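Local coordinates for long form salivary protein D7L1 (Anopheles stephensi, PDB 3NHI) that binds and sequesters cysteinyl leukotrienes and thromboxane A2 analogues, so modulating the blood feeding of the female mosquito on vertebrate hosts, at residues H22-S27 with D45-C50; V92-K97 with H120-N125; A102-K105 with D111-N114. All coordinates share one frame; numbering follows the deposited sequence.

Interaction 1 of 3, residues H22-S27 with D45-C50; sequences HLPSGS and DAITHC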
loop_
_atom_site.group_PDB
_atom_site.type_symbol
_atom_site.label_atom_id
_atom_site.label_comp_id
_atom_site.label_asym_id
_atom_site.label_seq_id
_atom_site.Cartn_x
_atom_site.Cartn_y
_atom_site.Cartn_z
ATOM N N HIS A 22 11.062 7.356 0.452
ATOM C CA HIS A 22 12.522 7.372 0.235
ATOM C C HIS A 22 13.026 8.174 -0.952
ATOM O O HIS A 22 14.190 8.552 -0.970
ATOM C CB HIS A 22 13.073 5.943 0.234
ATOM C CG HIS A 22 12.846 5.251 1.532
ATOM N ND1 HIS A 22 13.665 5.445 2.624
ATOM C CD2 HIS A 22 11.835 4.458 1.954
ATOM C CE1 HIS A 22 13.187 4.766 3.652
ATOM N NE2 HIS A 22 12.075 4.163 3.274
ATOM N N LEU A 23 12.182 8.444 -1.940
ATOM C CA LEU A 23 12.611 9.319 -3.025
ATOM C C LEU A 23 12.973 10.691 -2.475
ATOM O O LEU A 23 12.262 11.238 -1.622
ATOM C CB LEU A 23 11.533 9.465 -4.096
ATOM C CG LEU A 23 11.354 8.315 -5.083
ATOM C CD1 LEU A 23 10.064 8.533 -5.853
ATOM C CD2 LEU A 23 12.541 8.175 -6.040
ATOM N N PRO A 24 14.097 11.249 -2.945
ATOM C CA PRO A 24 14.365 12.633 -2.576
ATOM C C PRO A 24 13.432 13.580 -3.327
ATOM O O PRO A 24 12.854 13.204 -4.347
ATOM C CB PRO A 24 15.817 12.839 -3.010
ATOM C CG PRO A 24 16.053 11.838 -4.073
ATOM C CD PRO A 24 15.158 10.668 -3.789
ATOM N N SER A 25 13.268 14.789 -2.804
ATOM C CA SER A 25 12.529 15.829 -3.510
ATOM C C SER A 25 13.509 16.685 -4.305
ATOM O O SER A 25 14.708 16.708 -4.006
ATOM C CB SER A 25 11.712 16.676 -2.532
ATOM O OG SER A 25 12.505 17.111 -1.442
ATOM N N GLY A 26 13.003 17.362 -5.330
ATOM C CA GLY A 26 13.838 18.198 -6.184
ATOM C C GLY A 26 14.397 17.458 -7.385
ATOM O O GLY A 26 13.834 16.449 -7.828
ATOM N N SER A 27 15.515 17.968 -7.901
ATOM C CA SER A 27 16.140 17.470 -9.130
ATOM C C SER A 27 16.626 16.025 -9.041
ATOM O O SER A 27 16.646 15.310 -10.046
ATOM C CB SER A 27 17.301 18.387 -9.543
ATOM O OG SER A 27 18.275 18.480 -8.514
ATOM N N ASP A 45 24.269 4.602 -1.901
ATOM C CA ASP A 45 24.230 5.591 -0.830
ATOM C C ASP A 45 23.051 5.326 0.094
ATOM O O ASP A 45 22.255 4.425 -0.177
ATOM C CB ASP A 45 24.218 7.032 -1.392
ATOM C CG ASP A 45 22.952 7.371 -2.181
ATOM O OD1 ASP A 45 23.018 8.330 -2.977
ATOM O OD2 ASP A 45 21.895 6.731 -2.011
ATOM N N ALA A 46 22.937 6.109 1.165
ATOM C CA ALA A 46 21.936 5.889 2.210
ATOM C C ALA A 46 20.490 5.989 1.726
ATOM O O ALA A 46 19.608 5.357 2.296
ATOM C CB ALA A 46 22.159 6.848 3.368
ATOM N N ILE A 47 20.249 6.781 0.682
ATOM C CA ILE A 47 18.907 6.897 0.108
ATOM C C ILE A 47 18.484 5.535 -0.448
ATOM O O ILE A 47 17.433 5.013 -0.085
ATOM C CB ILE A 47 18.830 8.022 -0.967
ATOM C CG1 ILE A 47 19.054 9.388 -0.311
ATOM C CG2 ILE A 47 17.470 7.993 -1.688
ATOM C CD1 ILE A 47 19.369 10.520 -1.278
ATOM N N THR A 48 19.326 4.947 -1.291
ATOM C CA THR A 48 19.067 3.611 -1.809
ATOM C C THR A 48 19.087 2.553 -0.710
ATOM O O THR A 48 18.241 1.655 -0.712
ATOM C CB THR A 48 20.072 3.246 -2.892
ATOM O OG1 THR A 48 20.023 4.247 -3.916
ATOM C CG2 THR A 48 19.753 1.884 -3.506
ATOM N N HIS A 49 20.019 2.659 0.242
ATOM C CA HIS A 49 20.099 1.658 1.311
ATOM C C HIS A 49 18.765 1.553 2.041
ATOM O O HIS A 49 18.244 0.450 2.238
ATOM C CB HIS A 49 21.193 1.952 2.345
ATOM C CG HIS A 49 22.570 2.091 1.774
ATOM N ND1 HIS A 49 23.566 2.785 2.428
ATOM C CD2 HIS A 49 23.121 1.635 0.623
ATOM C CE1 HIS A 49 24.672 2.743 1.709
ATOM N NE2 HIS A 49 24.431 2.055 0.608
ATOM N N CYS A 50 18.200 2.694 2.431
ATOM C CA CYS A 50 16.964 2.645 3.196
ATOM C C CYS A 50 15.757 2.329 2.338
ATOM O O CYS A 50 14.783 1.745 2.818
ATOM C CB CYS A 50 16.764 3.917 4.019
ATOM S SG CYS A 50 17.946 4.098 5.378
HETATM O O HOH W 1 16.169 6.521 1.848
#

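Interaction 2 of 3, residues V92-K97 with H120-N125; sequences VTEYQK and HNRFVN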
loop_
_atom_site.group_PDB
_atom_site.type_symbol
_atom_site.label_atom_id
_atom_site.label_comp_id
_atom_site.label_asym_id
_atom_site.label_seq_id
_atom_site.Cartn_x
_atom_site.Cartn_y
_atom_site.Cartn_z
ATOM N N VAL A 92 13.934 -20.963 -7.541
ATOM C CA VAL A 92 13.309 -20.559 -6.283
ATOM C C VAL A 92 14.077 -21.107 -5.072
ATOM O O VAL A 92 14.344 -20.373 -4.115
ATOM C CB VAL A 92 11.828 -20.997 -6.250
ATOM C CG1 VAL A 92 11.207 -20.753 -4.875
ATOM C CG2 VAL A 92 11.031 -20.255 -7.328
ATOM N N THR A 93 14.436 -22.388 -5.121
ATOM C CA THR A 93 15.262 -23.004 -4.084
ATOM C C THR A 93 16.619 -22.299 -3.950
ATOM O O THR A 93 17.096 -22.058 -2.836
ATOM C CB THR A 93 15.437 -24.496 -4.400
ATOM O OG1 THR A 93 14.202 -25.156 -4.106
ATOM C CG2 THR A 93 16.571 -25.134 -3.587
ATOM N N GLU A 94 17.232 -21.966 -5.087
ATOM C CA GLU A 94 18.516 -21.275 -5.075
ATOM C C GLU A 94 18.387 -19.885 -4.441
ATOM O O GLU A 94 19.261 -19.465 -3.683
ATOM C CB GLU A 94 19.121 -21.202 -6.490
ATOM C CG GLU A 94 19.600 -22.567 -7.040
ATOM C CD GLU A 94 19.731 -22.627 -8.566
ATOM O OE1 GLU A 94 19.269 -21.711 -9.290
ATOM O OE2 GLU A 94 20.282 -23.636 -9.053
ATOM N N TYR A 95 17.282 -19.191 -4.725
ATOM C CA TYR A 95 17.008 -17.876 -4.133
ATOM C C TYR A 95 16.825 -17.989 -2.616
ATOM O O TYR A 95 17.438 -17.247 -1.851
ATOM C CB TYR A 95 15.769 -17.297 -4.817
ATOM C CG TYR A 95 15.339 -15.889 -4.466
ATOM C CD1 TYR A 95 16.217 -14.936 -3.940
ATOM C CD2 TYR A 95 14.018 -15.501 -4.709
ATOM C CE1 TYR A 95 15.766 -13.638 -3.661
ATOM C CE2 TYR A 95 13.574 -14.225 -4.425
ATOM C CZ TYR A 95 14.443 -13.304 -3.897
ATOM O OH TYR A 95 13.966 -12.038 -3.642
ATOM N N GLN A 96 15.998 -18.944 -2.194
ATOM C CA GLN A 96 15.811 -19.263 -0.787
ATOM C C GLN A 96 17.158 -19.507 -0.092
ATOM O O GLN A 96 17.428 -18.969 0.984
ATOM C CB GLN A 96 14.915 -20.504 -0.665
ATOM C CG GLN A 96 14.795 -21.067 0.753
ATOM C CD GLN A 96 14.159 -22.444 0.792
ATOM O OE1 GLN A 96 14.151 -23.169 -0.205
ATOM N NE2 GLN A 96 13.626 -22.816 1.955
ATOM N N LYS A 97 18.007 -20.315 -0.723
ATOM C CA LYS A 97 19.290 -20.665 -0.136
ATOM C C LYS A 97 20.230 -19.467 -0.032
ATOM O O LYS A 97 20.873 -19.282 0.992
ATOM C CB LYS A 97 19.924 -21.844 -0.877
ATOM C CG LYS A 97 19.221 -23.162 -0.513
ATOM C CD LYS A 97 19.479 -24.299 -1.504
ATOM C CE LYS A 97 20.899 -24.817 -1.430
ATOM N NZ LYS A 97 20.998 -26.033 -2.298
ATOM N N HIS A 120 20.157 -9.928 -4.812
ATOM C CA HIS A 120 19.456 -9.145 -5.821
ATOM C C HIS A 120 20.114 -9.270 -7.188
ATOM O O HIS A 120 19.438 -9.524 -8.197
ATOM C CB HIS A 120 19.402 -7.680 -5.398
ATOM C CG HIS A 120 18.755 -6.788 -6.408
ATOM N ND1 HIS A 120 17.387 -6.659 -6.519
ATOM C CD2 HIS A 120 19.291 -5.986 -7.357
ATOM C CE1 HIS A 120 17.110 -5.809 -7.494
ATOM N NE2 HIS A 120 18.246 -5.388 -8.019
ATOM N N ASN A 121 21.433 -9.113 -7.233
ATOM C CA ASN A 121 22.116 -9.152 -8.522
ATOM C C ASN A 121 21.995 -10.507 -9.215
ATOM O O ASN A 121 21.927 -10.573 -10.442
ATOM C CB ASN A 121 23.570 -8.688 -8.400
ATOM C CG ASN A 121 23.684 -7.178 -8.259
ATOM O OD1 ASN A 121 22.935 -6.419 -8.877
ATOM N ND2 ASN A 121 24.625 -6.736 -7.442
ATOM N N ARG A 122 21.936 -11.573 -8.419
ATOM C CA ARG A 122 21.771 -12.928 -8.943
ATOM C C ARG A 122 20.324 -13.249 -9.338
ATOM O O ARG A 122 20.087 -13.895 -10.372
ATOM C CB ARG A 122 22.284 -13.951 -7.927
ATOM C CG ARG A 122 22.257 -15.377 -8.459
ATOM C CD ARG A 122 23.071 -16.327 -7.599
ATOM N NE ARG A 122 22.835 -17.700 -8.041
ATOM C CZ ARG A 122 22.896 -18.781 -7.268
ATOM N NH1 ARG A 122 23.213 -18.676 -5.988
ATOM N NH2 ARG A 122 22.619 -19.972 -7.794
ATOM N N PHE A 123 19.363 -12.800 -8.527
ATOM C CA PHE A 123 17.981 -13.258 -8.661
ATOM C C PHE A 123 16.980 -12.166 -8.979
ATOM O O PHE A 123 15.781 -12.369 -8.794
ATOM C CB PHE A 123 17.540 -13.982 -7.377
ATOM C CG PHE A 123 18.309 -15.240 -7.110
ATOM C CD1 PHE A 123 18.087 -16.383 -7.867
ATOM C CD2 PHE A 123 19.279 -15.271 -6.106
ATOM C CE1 PHE A 123 18.823 -17.547 -7.620
ATOM C CE2 PHE A 123 20.004 -16.434 -5.849
ATOM C CZ PHE A 123 19.777 -17.567 -6.605
ATOM N N VAL A 124 17.439 -11.021 -9.480
ATOM C CA VAL A 124 16.506 -9.916 -9.724
ATOM C C VAL A 124 15.307 -10.313 -10.592
ATOM O O VAL A 124 14.169 -10.033 -10.229
ATOM C CB VAL A 124 17.209 -8.634 -10.261
ATOM C CG1 VAL A 124 18.017 -8.900 -11.541
ATOM C CG2 VAL A 124 16.187 -7.522 -10.477
ATOM N N ASN A 125 15.543 -10.996 -11.708
ATOM C CA ASN A 125 14.425 -11.354 -12.579
ATOM C C ASN A 125 13.435 -12.294 -11.911
ATOM O O ASN A 125 12.220 -12.069 -11.974
ATOM C CB ASN A 125 14.927 -11.905 -13.906
ATOM C CG ASN A 125 15.637 -10.854 -14.718
ATOM O OD1 ASN A 125 15.260 -9.677 -14.691
ATOM N ND2 ASN A 125 16.675 -11.261 -15.431
HETATM O O HOH W 2 21.834 -20.399 -3.890
HETATM O O HOH W 3 20.735 -19.727 -10.357
#

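Interaction 3 of 3, residues A102-K105 with D111-N114; sequences ANAK and DLYN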
loop_
_atom_site.group_PDB
_atom_site.type_symbol
_atom_site.label_atom_id
_atom_site.label_comp_id
_atom_site.label_asym_id
_atom_site.label_seq_id
_atom_site.Cartn_x
_atom_site.Cartn_y
_atom_site.Cartn_z
ATOM N N ALA A 102 22.476 -15.053 3.942
ATOM C CA ALA A 102 22.633 -13.616 4.139
ATOM C C ALA A 102 22.656 -13.253 5.621
ATOM O O ALA A 102 21.877 -13.794 6.414
ATOM C CB ALA A 102 21.531 -12.863 3.413
ATOM N N ASN A 103 23.533 -12.312 5.975
ATOM C CA ASN A 103 23.724 -11.878 7.359
ATOM C C ASN A 103 23.164 -10.472 7.544
ATOM O O ASN A 103 23.719 -9.500 7.025
ATOM C CB ASN A 103 25.217 -11.916 7.718
ATOM C CG ASN A 103 25.488 -11.650 9.194
ATOM O OD1 ASN A 103 24.597 -11.293 9.969
ATOM N ND2 ASN A 103 26.741 -11.829 9.586
ATOM N N ALA A 104 22.057 -10.378 8.278
ATOM C CA ALA A 104 21.385 -9.102 8.536
ATOM C C ALA A 104 22.210 -8.182 9.426
ATOM O O ALA A 104 22.018 -6.963 9.399
ATOM C CB ALA A 104 20.020 -9.336 9.142
ATOM N N LYS A 105 23.126 -8.764 10.197
ATOM C CA LYS A 105 23.964 -7.999 11.139
ATOM C C LYS A 105 23.084 -7.096 12.019
ATOM O O LYS A 105 22.195 -7.597 12.705
ATOM C CB LYS A 105 25.097 -7.259 10.404
ATOM C CG LYS A 105 26.093 -8.200 9.740
ATOM C CD LYS A 105 27.293 -7.476 9.154
ATOM C CE LYS A 105 28.262 -8.474 8.553
ATOM N NZ LYS A 105 29.443 -7.822 7.925
ATOM N N ASP A 111 23.405 -2.368 6.365
ATOM C CA ASP A 111 23.670 -3.786 6.622
ATOM C C ASP A 111 22.760 -4.668 5.772
ATOM O O ASP A 111 23.217 -5.653 5.185
ATOM C CB ASP A 111 23.540 -4.132 8.115
ATOM C CG ASP A 111 24.784 -3.772 8.915
ATOM O OD1 ASP A 111 25.826 -3.445 8.309
ATOM O OD2 ASP A 111 24.718 -3.848 10.157
ATOM N N LEU A 112 21.487 -4.297 5.667
ATOM C CA LEU A 112 20.560 -5.073 4.844
ATOM C C LEU A 112 20.864 -4.925 3.357
ATOM O O LEU A 112 20.837 -5.905 2.627
ATOM C CB LEU A 112 19.106 -4.717 5.169
ATOM C CG LEU A 112 18.680 -4.979 6.615
ATOM C CD1 LEU A 112 17.235 -4.626 6.768
ATOM C CD2 LEU A 112 18.916 -6.434 7.025
ATOM N N TYR A 113 21.163 -3.708 2.918
ATOM C CA TYR A 113 21.591 -3.475 1.543
ATOM C C TYR A 113 22.816 -4.313 1.183
ATOM O O TYR A 113 22.823 -4.990 0.151
ATOM C CB TYR A 113 21.875 -1.993 1.333
ATOM C CG TYR A 113 22.423 -1.628 -0.032
ATOM C CD1 TYR A 113 21.562 -1.269 -1.069
ATOM C CD2 TYR A 113 23.797 -1.620 -0.280
ATOM C CE1 TYR A 113 22.048 -0.904 -2.320
ATOM C CE2 TYR A 113 24.298 -1.259 -1.536
ATOM C CZ TYR A 113 23.416 -0.900 -2.545
ATOM O OH TYR A 113 23.903 -0.548 -3.787
ATOM N N ASN A 114 23.847 -4.270 2.025
ATOM C CA ASN A 114 25.071 -5.008 1.736
ATOM C C ASN A 114 24.816 -6.511 1.665
ATOM O O ASN A 114 25.370 -7.194 0.807
ATOM C CB ASN A 114 26.164 -4.700 2.770
ATOM C CG ASN A 114 26.758 -3.307 2.611
ATOM O OD1 ASN A 114 26.663 -2.688 1.549
ATOM N ND2 ASN A 114 27.403 -2.821 3.666
HETATM O O HOH W 4 25.080 -7.216 6.342
#

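Interaction 1 of 3, residues H22-S27 with D45-C50
His-22, the last residue of helix 8-22, faces the first turn of helix 46-58 at Ile-47, with the two CA atoms 6.4 Å apart. The imidazole of His-22 lies against Cys-50: the carbonyl oxygen sits over one face toward the rim, with Cys-50 O 3.5 Å from His-22 CE1. The same carbon also meets Cys-50 CB at 3.7 Å. At the edge of the ring, in its plane, a water stands 2.8 Å from His-22 ND1. This water donates to Ile-47 O at 2.8 Å and so ties the ring to the helix backbone. With His-22 CG beside its own backbone N (chi1 -61°), the ring is carried across to this turn.

Next to the imidazole contact, Ile-47 meets His-22 through its CG2 methyl, 3.4 Å from His-22 O. That methyl also touches Pro-24 CD at 4.1 Å, the two side chains crossing at about a right angle. Here the chain has left the helix, Leu-23 being the first residue with non-helical backbone angles.

The facing helix is one of those of the odorant-binding-protein fold, in which disulfides tie the helices together; Cys-50 is bonded to Cys-109 of helix 109-130. Helix 46-58 is capped at its start by Asp-45, whose OD2 accepts from Thr-48 N at 3.2 Å in a nearly straight bond (172°) and more weakly from Ile-47 N. Asp-45 OD1 is held by Tyr-32 OH of helix 28-37. Of the thromboxane A2-binding residues, Trp-36 lies beside Ile-47, and Tyr-51 touches His-22.

Interaction 2 of 3, residues V92-K97 with H120-N125
A helical hairpin of helices 89-101 and 109-130 stands beside the lipid pocket, which Tyr-95 approaches, and Tyr-95 and Phe-123 meet between the two helices. The short helical segments approach to 10.4 Å between axes, with 148° between their directions. Phe-123 reaches across to lay its ring on the backbone of the facing helix: Tyr-95 CA stands over the centre of one face, 3.7 Å from the Phe-123 ring centroid, in a CH-pi contact. The exchange is reciprocal, since Phe-123 CB lies over a face of the Tyr-95 ring, 4.2 Å from its centroid. The planes are 30° apart, and the rings are slid so far in opposite directions that they barely overlap, with Tyr-95 CD1 and Phe-123 CD2 at 3.8 Å. Tyr-95 CG is anti to the backbone N (chi1 -175°), which carries the phenol alongside Phe-123 CB and CG.

The other face of the Phe-123 ring is covered near its rim by Arg-122 CG. The extended arginine chain runs on along that face, and Phe-123 CZ lies over the centre of its guanidinium. Glu-94 crosses this arginine at about a right angle, but Glu-94 OE1 stays 4.1 Å from Arg-122 NH2 and well out of the guanidinium plane, so any attraction is probably one of charge alone. One water joins the side chains, donating to Glu-94 OE1 at 2.7 Å and accepting from Arg-122 NH2 at 3.2 Å; a second donates to Glu-94 O and accepts weakly from Arg-122 NH1. Glu-94 OE2 is engaged by Lys-90 in a salt bridge.

The Tyr-95 side chain comes within about 4 Å (nearest atoms) of the bound hydroxyeicosatetraenoic acid, and Tyr-95 OH is hydrogen-bonded to Tyr-116 OH, while helix 73-85 flanks Tyr-95 through Ile-74 and helix 109-130 through Leu-126 and Leu-130.

Interaction 3 of 3, residues A102-K105 with D111-N114
Leu-112 lays its CD2 methyl against Ala-104, with CD2 3.8 Å from Ala-104 CB and 3.9 Å from Ala-104 CA. Leu-112 CG stands beside the backbone N (chi1 -60°), and from there the CD2 branch leans toward the loop that joins helix 89-101 to helix 109-130. Together the two side chains make a small apolar patch where that loop folds back over the start of the following helix.

Outward from this patch, oxygens meet beta carbons. Asp-111 CB lies against the loop, 3.5 Å from Ala-104 O, and its carboxylate swings toward Lys-105, where OD2 meets Lys-105 CB at 3.4 Å. The lysine starts out toward the aspartate, but its extended chain carries the amino group off, leaving NZ 5.7 Å from Asp-111 OD1. Any electrostatic attraction between them would therefore be at long range; Asp-111 OD2 is hydrogen-bonded to Ser-106 OG, one residue on from Lys-105.

One water bridges the two backbones, donating to Asn-103 O at 2.7 Å and to Asp-111 O at 2.7 Å. It thereby links carbonyl oxygens that could not bond to each other. The loop is shaped from within by an Asx turn, in which Asn-103 OD1 accepts from Lys-105 N at 2.9 Å; the donor stands above the carbonyl plane, 45° out of it.

On the buried side Ala-104 and Leu-112 both rest on Phe-69 of the short strand 68-69, and Lys-105 O is hydrogen-bonded to Asn-67 ND2 just before that strand. Helix 46-58 lies next to helix 109-130, touching Leu-112 through Lys-53 and Tyr-113 through Thr-48.

Interaction 1 lies at the surface, whereas interactions 2 and 3 are partly buried. Interactions 2 and 3 share helix 109-130 and are nested, the loop contact of 102-105 lying inside the hairpin that 92-97 and 120-125 close, with centres about 15 Å apart. Interaction 1 precedes both in the chain yet meets interaction 3 directly, where His-49 and Thr-48 pack on Tyr-113. Water spans the segments in all three: an imidazole to a carbonyl in interaction 1, a glutamate's carboxylate and backbone carbonyl to an arginine, through two waters, in interaction 2, and two carbonyls in interaction 3. Aromatic packing dominates between the paired helices; the loop contacts rely on single aliphatic methyls, with an imidazole in interaction 1 and an aspartate in interaction 3.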